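Local coordinates for beta-ketoacyl synthase (Burkholderia phymatum, PDB 4EWG), which probably catalyses the condensation step of fatty acid synthesis as a 3-oxoacyl-[acyl-carrier-protein] synthase of the thiolase-like superfamily, at residues Val16-Ser21 with Arg34-Arg39; Arg38-Trp43 with Ala54-Gly59. All blocks are in the same frame, centred on the assembly; numbering follows the deposited sequence.

Interactions 1 and 2 follow each other along the chain in the N-terminal part of the ketosynthase fold, their centres about 10 Å apart and on the same side of the chain's centre. Strand 8-16 of the large mixed sheet runs into the turn of interaction 1; helix 23-32 then leads to residues 34-39, and strand 38-39, common to both contacts, pairs with strand 53-54 in interaction 2. The two contacts also touch directly: Leu57 CD2 lies 3.2 Å from Thr17 C, and Ala55 CB packs 3.5 Å from Ala36 O. Turn, connecting loop and ribbon therefore pack against one another beyond the end of strand 8-16, away from the calcium-binding His249.

Interaction 1. Residues Val16-Ser21 with Arg34-Arg39; sequences VTALGS and RNAVRR
A type I beta turn, Thr17 to Gly20, follows strand 8-16 and meets the loop that leads into strand 38-39 through a small apolar contact. The methyl groups of Ala18 and Ala36 face each other, CB to CB at 3.6 Å, where the backbones come nearest. Leu19 adds a second touch: its CG is anti to the carbonyl carbon (chi1 -67°), and the CD2 branch reaches Ala36 CB at 4.2 Å. No hydrogen bond crosses the 105 Å² contact; instead, side-chain hydrogen bonds form within each segment. In the turn, Thr17 OG1 accepts from Leu19 N, making an ST turn, and donates to Gly20 O at 2.7 Å, on a lone pair in the carbonyl plane. Across from it, Asn35 OD1 accepts from Val37 N at 3.0 Å, an Asx turn in which the donor stands above the carbonyl plane. The guanidinium of Arg38 curls back to give NH1 to Val37 O at 2.8 Å, an almost straight bond (168°). Leu19 also packs on Ile26, Ala29 and Leu30 of helix 23-32, while Trp351 of helix 344-358 touches both Thr17 and Leu19.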
loop_
_atom_site.group_PDB
_atom_site.type_symbol
_atom_site.label_atom_id
_atom_site.label_comp_id
_atom_site.label_asym_id
_atom_site.label_seq_id
_atom_site.Cartn_x
_atom_site.Cartn_y
_atom_site.Cartn_z
ATOM N N VAL A 16 -2.840 2.664 -20.671
ATOM C CA VAL A 16 -3.613 1.740 -21.426
ATOM C C VAL A 16 -5.071 2.042 -21.007
ATOM O O VAL A 16 -5.392 1.888 -19.853
ATOM C CB VAL A 16 -3.083 0.273 -21.092
ATOM C CG1 VAL A 16 -4.156 -0.748 -21.222
ATOM C CG2 VAL A 16 -1.905 -0.129 -21.997
ATOM N N THR A 17 -5.911 2.561 -21.918
ATOM C CA THR A 17 -7.271 3.007 -21.541
ATOM C C THR A 17 -8.338 2.603 -22.554
ATOM O O THR A 17 -8.019 2.225 -23.674
ATOM C CB THR A 17 -7.374 4.564 -21.415
ATOM O OG1 THR A 17 -7.649 5.137 -22.700
ATOM C CG2 THR A 17 -6.087 5.206 -20.795
ATOM N N ALA A 18 -9.615 2.734 -22.163
ATOM C CA ALA A 18 -10.732 2.332 -23.034
ATOM C C ALA A 18 -10.767 3.180 -24.307
ATOM O O ALA A 18 -11.365 2.769 -25.335
ATOM C CB ALA A 18 -12.050 2.411 -22.296
ATOM N N LEU A 19 -10.111 4.345 -24.261
ATOM C CA LEU A 19 -10.077 5.249 -25.410
ATOM C C LEU A 19 -8.783 5.158 -26.171
ATOM O O LEU A 19 -8.611 5.877 -27.159
ATOM C CB LEU A 19 -10.318 6.716 -24.979
ATOM C CG LEU A 19 -11.702 7.075 -24.429
ATOM C CD1 LEU A 19 -11.907 8.589 -24.406
ATOM C CD2 LEU A 19 -12.796 6.419 -25.233
ATOM N N GLY A 20 -7.868 4.304 -25.724
ATOM C CA GLY A 20 -6.598 4.067 -26.446
ATOM C C GLY A 20 -5.422 4.447 -25.578
ATOM O O GLY A 20 -5.612 4.740 -24.377
ATOM N N SER A 21 -4.210 4.420 -26.179
ATOM C CA SER A 21 -2.972 4.852 -25.509
ATOM C C SER A 21 -2.431 6.197 -25.942
ATOM O O SER A 21 -2.047 6.992 -25.100
ATOM C CB SER A 21 -1.892 3.829 -25.639
ATOM O OG SER A 21 -2.128 2.802 -24.687
ATOM N N ARG A 34 -18.773 10.049 -27.574
ATOM C CA ARG A 34 -19.388 8.781 -27.186
ATOM C C ARG A 34 -18.598 8.225 -26.045
ATOM O O ARG A 34 -17.386 8.312 -26.035
ATOM C CB ARG A 34 -19.382 7.787 -28.331
ATOM N N ASN A 35 -19.274 7.650 -25.061
ATOM C CA ASN A 35 -18.575 7.009 -23.986
ATOM C C ASN A 35 -18.096 5.621 -24.394
ATOM O O ASN A 35 -18.393 5.138 -25.486
ATOM C CB ASN A 35 -19.418 6.994 -22.691
ATOM C CG ASN A 35 -20.582 6.045 -22.748
ATOM O OD1 ASN A 35 -20.600 5.098 -23.537
ATOM N ND2 ASN A 35 -21.561 6.278 -21.877
ATOM N N ALA A 36 -17.319 4.995 -23.515
ATOM C CA ALA A 36 -16.783 3.659 -23.774
ATOM C C ALA A 36 -17.552 2.595 -22.989
ATOM O O ALA A 36 -17.028 1.527 -22.733
ATOM C CB ALA A 36 -15.310 3.602 -23.414
ATOM N N VAL A 37 -18.803 2.886 -22.644
ATOM C CA VAL A 37 -19.627 1.949 -21.870
ATOM C C VAL A 37 -20.294 0.902 -22.790
ATOM O O VAL A 37 -20.719 1.222 -23.902
ATOM C CB VAL A 37 -20.691 2.692 -21.075
ATOM C CG1 VAL A 37 -21.597 1.721 -20.350
ATOM C CG2 VAL A 37 -20.033 3.614 -20.074
ATOM N N ARG A 38 -20.330 -0.352 -22.344
ATOM C CA ARG A 38 -20.952 -1.420 -23.119
ATOM C C ARG A 38 -21.775 -2.338 -22.214
ATOM O O ARG A 38 -21.555 -2.376 -21.005
ATOM C CB ARG A 38 -19.872 -2.265 -23.805
ATOM C CG ARG A 38 -18.912 -1.471 -24.675
ATOM C CD ARG A 38 -19.595 -0.981 -25.961
ATOM N NE ARG A 38 -18.671 -0.267 -26.846
ATOM C CZ ARG A 38 -18.364 1.031 -26.802
ATOM N NH1 ARG A 38 -18.876 1.841 -25.896
ATOM N NH2 ARG A 38 -17.503 1.527 -27.681
ATOM N N ARG A 39 -22.730 -3.055 -22.816
ATOM C CA ARG A 39 -23.457 -4.093 -22.118
ATOM C C ARG A 39 -22.460 -5.244 -21.901
ATOM O O ARG A 39 -21.540 -5.463 -22.715
ATOM C CB ARG A 39 -24.731 -4.520 -22.885
#

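Interaction 2. Residues Arg38-Trp43 with Ala54-Gly59; sequences RRMPDW and AAPLPG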
loop_
_atom_site.group_PDB
_atom_site.type_symbol
_atom_site.label_atom_id
_atom_site.label_comp_id
_atom_site.label_asym_id
_atom_site.label_seq_id
_atom_site.Cartn_x
_atom_site.Cartn_y
_atom_site.Cartn_z
ATOM N N ARG A 38 -20.330 -0.352 -22.344
ATOM C CA ARG A 38 -20.952 -1.420 -23.119
ATOM C C ARG A 38 -21.775 -2.338 -22.214
ATOM O O ARG A 38 -21.555 -2.376 -21.005
ATOM C CB ARG A 38 -19.872 -2.265 -23.805
ATOM C CG ARG A 38 -18.912 -1.471 -24.675
ATOM C CD ARG A 38 -19.595 -0.981 -25.961
ATOM N NE ARG A 38 -18.671 -0.267 -26.846
ATOM C CZ ARG A 38 -18.364 1.031 -26.802
ATOM N NH1 ARG A 38 -18.876 1.841 -25.896
ATOM N NH2 ARG A 38 -17.503 1.527 -27.681
ATOM N N ARG A 39 -22.730 -3.055 -22.816
ATOM C CA ARG A 39 -23.457 -4.093 -22.118
ATOM C C ARG A 39 -22.460 -5.244 -21.901
ATOM O O ARG A 39 -21.540 -5.463 -22.715
ATOM C CB ARG A 39 -24.731 -4.520 -22.885
ATOM N N MET A 40 -22.595 -5.939 -20.777
ATOM C CA MET A 40 -21.695 -7.055 -20.433
ATOM C C MET A 40 -22.487 -8.340 -20.259
ATOM O O MET A 40 -22.743 -8.773 -19.121
ATOM C CB MET A 40 -20.950 -6.743 -19.132
ATOM C CG MET A 40 -20.090 -5.485 -19.189
ATOM S SD MET A 40 -18.670 -5.659 -20.321
ATOM C CE MET A 40 -17.763 -6.984 -19.528
ATOM N N PRO A 41 -22.878 -8.975 -21.371
ATOM C CA PRO A 41 -23.700 -10.203 -21.252
ATOM C C PRO A 41 -23.035 -11.330 -20.458
ATOM O O PRO A 41 -23.721 -12.134 -19.862
ATOM C CB PRO A 41 -23.929 -10.636 -22.718
ATOM C CG PRO A 41 -22.929 -9.858 -23.526
ATOM C CD PRO A 41 -22.692 -8.569 -22.770
ATOM N N ASP A 42 -21.706 -11.388 -20.461
ATOM C CA ASP A 42 -20.970 -12.413 -19.706
ATOM C C ASP A 42 -21.282 -12.438 -18.219
ATOM O O ASP A 42 -21.152 -13.473 -17.594
ATOM C CB ASP A 42 -19.463 -12.230 -19.865
ATOM C CG ASP A 42 -18.969 -12.692 -21.198
ATOM O OD1 ASP A 42 -19.559 -13.661 -21.768
ATOM O OD2 ASP A 42 -17.978 -12.085 -21.671
ATOM N N TRP A 43 -21.692 -11.300 -17.671
ATOM C CA TRP A 43 -22.015 -11.205 -16.263
ATOM C C TRP A 43 -23.270 -11.888 -15.847
ATOM O O TRP A 43 -23.551 -11.956 -14.659
ATOM C CB TRP A 43 -22.036 -9.768 -15.844
ATOM C CG TRP A 43 -20.660 -9.179 -15.882
ATOM C CD1 TRP A 43 -19.434 -9.846 -16.033
ATOM C CD2 TRP A 43 -20.320 -7.796 -15.746
ATOM N NE1 TRP A 43 -18.401 -8.967 -16.000
ATOM C CE2 TRP A 43 -18.862 -7.717 -15.836
ATOM C CE3 TRP A 43 -21.044 -6.655 -15.561
ATOM C CZ2 TRP A 43 -18.193 -6.539 -15.748
ATOM C CZ3 TRP A 43 -20.365 -5.459 -15.469
ATOM C CH2 TRP A 43 -18.962 -5.400 -15.566
ATOM N N ALA A 54 -20.277 -1.984 -18.178
ATOM C CA ALA A 54 -18.860 -1.761 -17.875
ATOM C C ALA A 54 -18.266 -0.944 -18.994
ATOM O O ALA A 54 -18.892 -0.810 -20.062
ATOM C CB ALA A 54 -18.101 -3.076 -17.759
ATOM N N ALA A 55 -17.054 -0.421 -18.760
ATOM C CA ALA A 55 -16.246 0.262 -19.790
ATOM C C ALA A 55 -14.913 -0.482 -19.982
ATOM O O ALA A 55 -13.852 -0.018 -19.510
ATOM C CB ALA A 55 -15.979 1.709 -19.376
ATOM N N PRO A 56 -14.951 -1.649 -20.635
ATOM C CA PRO A 56 -13.726 -2.454 -20.777
ATOM C C PRO A 56 -12.717 -1.866 -21.751
ATOM O O PRO A 56 -13.063 -0.989 -22.537
ATOM C CB PRO A 56 -14.256 -3.781 -21.344
ATOM C CG PRO A 56 -15.477 -3.374 -22.111
ATOM C CD PRO A 56 -16.112 -2.333 -21.224
ATOM N N LEU A 57 -11.472 -2.326 -21.677
ATOM C CA LEU A 57 -10.536 -2.078 -22.740
ATOM C C LEU A 57 -11.074 -2.803 -23.968
ATOM O O LEU A 57 -11.572 -3.900 -23.857
ATOM C CB LEU A 57 -9.141 -2.602 -22.395
ATOM C CG LEU A 57 -8.398 -1.929 -21.264
ATOM C CD1 LEU A 57 -7.004 -2.549 -21.207
ATOM C CD2 LEU A 57 -8.335 -0.431 -21.529
ATOM N N PRO A 58 -11.040 -2.168 -25.136
ATOM C CA PRO A 58 -11.538 -2.911 -26.318
ATOM C C PRO A 58 -10.698 -4.130 -26.648
ATOM O O PRO A 58 -11.178 -5.041 -27.292
ATOM C CB PRO A 58 -11.477 -1.873 -27.450
ATOM C CG PRO A 58 -10.472 -0.864 -27.000
ATOM C CD PRO A 58 -10.553 -0.829 -25.481
ATOM N N GLY A 59 -9.453 -4.133 -26.212
ATOM C CA GLY A 59 -8.585 -5.315 -26.306
ATOM C C GLY A 59 -7.272 -4.986 -25.614
ATOM O O GLY A 59 -7.057 -3.861 -25.128
#
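Arg38 and Ala54 form an antiparallel, hydrogen-bonded pair in the two-stranded ribbon of strands 38-39 and 53-54. Arg38 N donates to Ala54 O at 2.7 Å, and Ala54 N returns a bond to Arg38 O at 3.1 Å. Both are close to linear, with N-H...O angles of 168° and 162°, as expected of a true beta bridge. One residue beyond Arg39, the backbone of Met40 is hydrogen-bonded to Arg52, which carries the pairing further along the ribbon.

The side chain of Met40 supplies much of the apolar contact. Its CB lies over one face of the Trp43 indole, 3.5 Å above the plane and displaced toward the rim. Met40 CG, anti to the carbonyl carbon, then meets Ala54 CB at 3.4 Å, tighter than usual for two carbons. The bend at chi2 (-67°) sets the sulfur: Met40 SD lies 3.7 Å from Ala54 CB and 4.3 Å from Pro56 CD, bringing the proline that follows Ala55 into the contact. A further bend at chi3 returns the terminal methyl over the indole, with Met40 CE 3.8 Å from Trp43 CZ2. Met40 O, in turn, accepts from Trp43 N at the start of the 3-10 segment, a local bond that brings the Trp43 indole back against the Met40 side chain.

Leu198 adjoins Met40, Ala54 and Pro56 from another loop, and Glu237 both touches Pro56 and accepts a bond from Leu57 N. These partners join the ribbon to the body of the fold. The Ala54 methyl points into the corner formed by Met40 and Trp43: besides Met40 CG, it meets the six-membered ring of Trp43, which approaches obliquely with CH2 nearest, 3.3 Å from Ala54 CB.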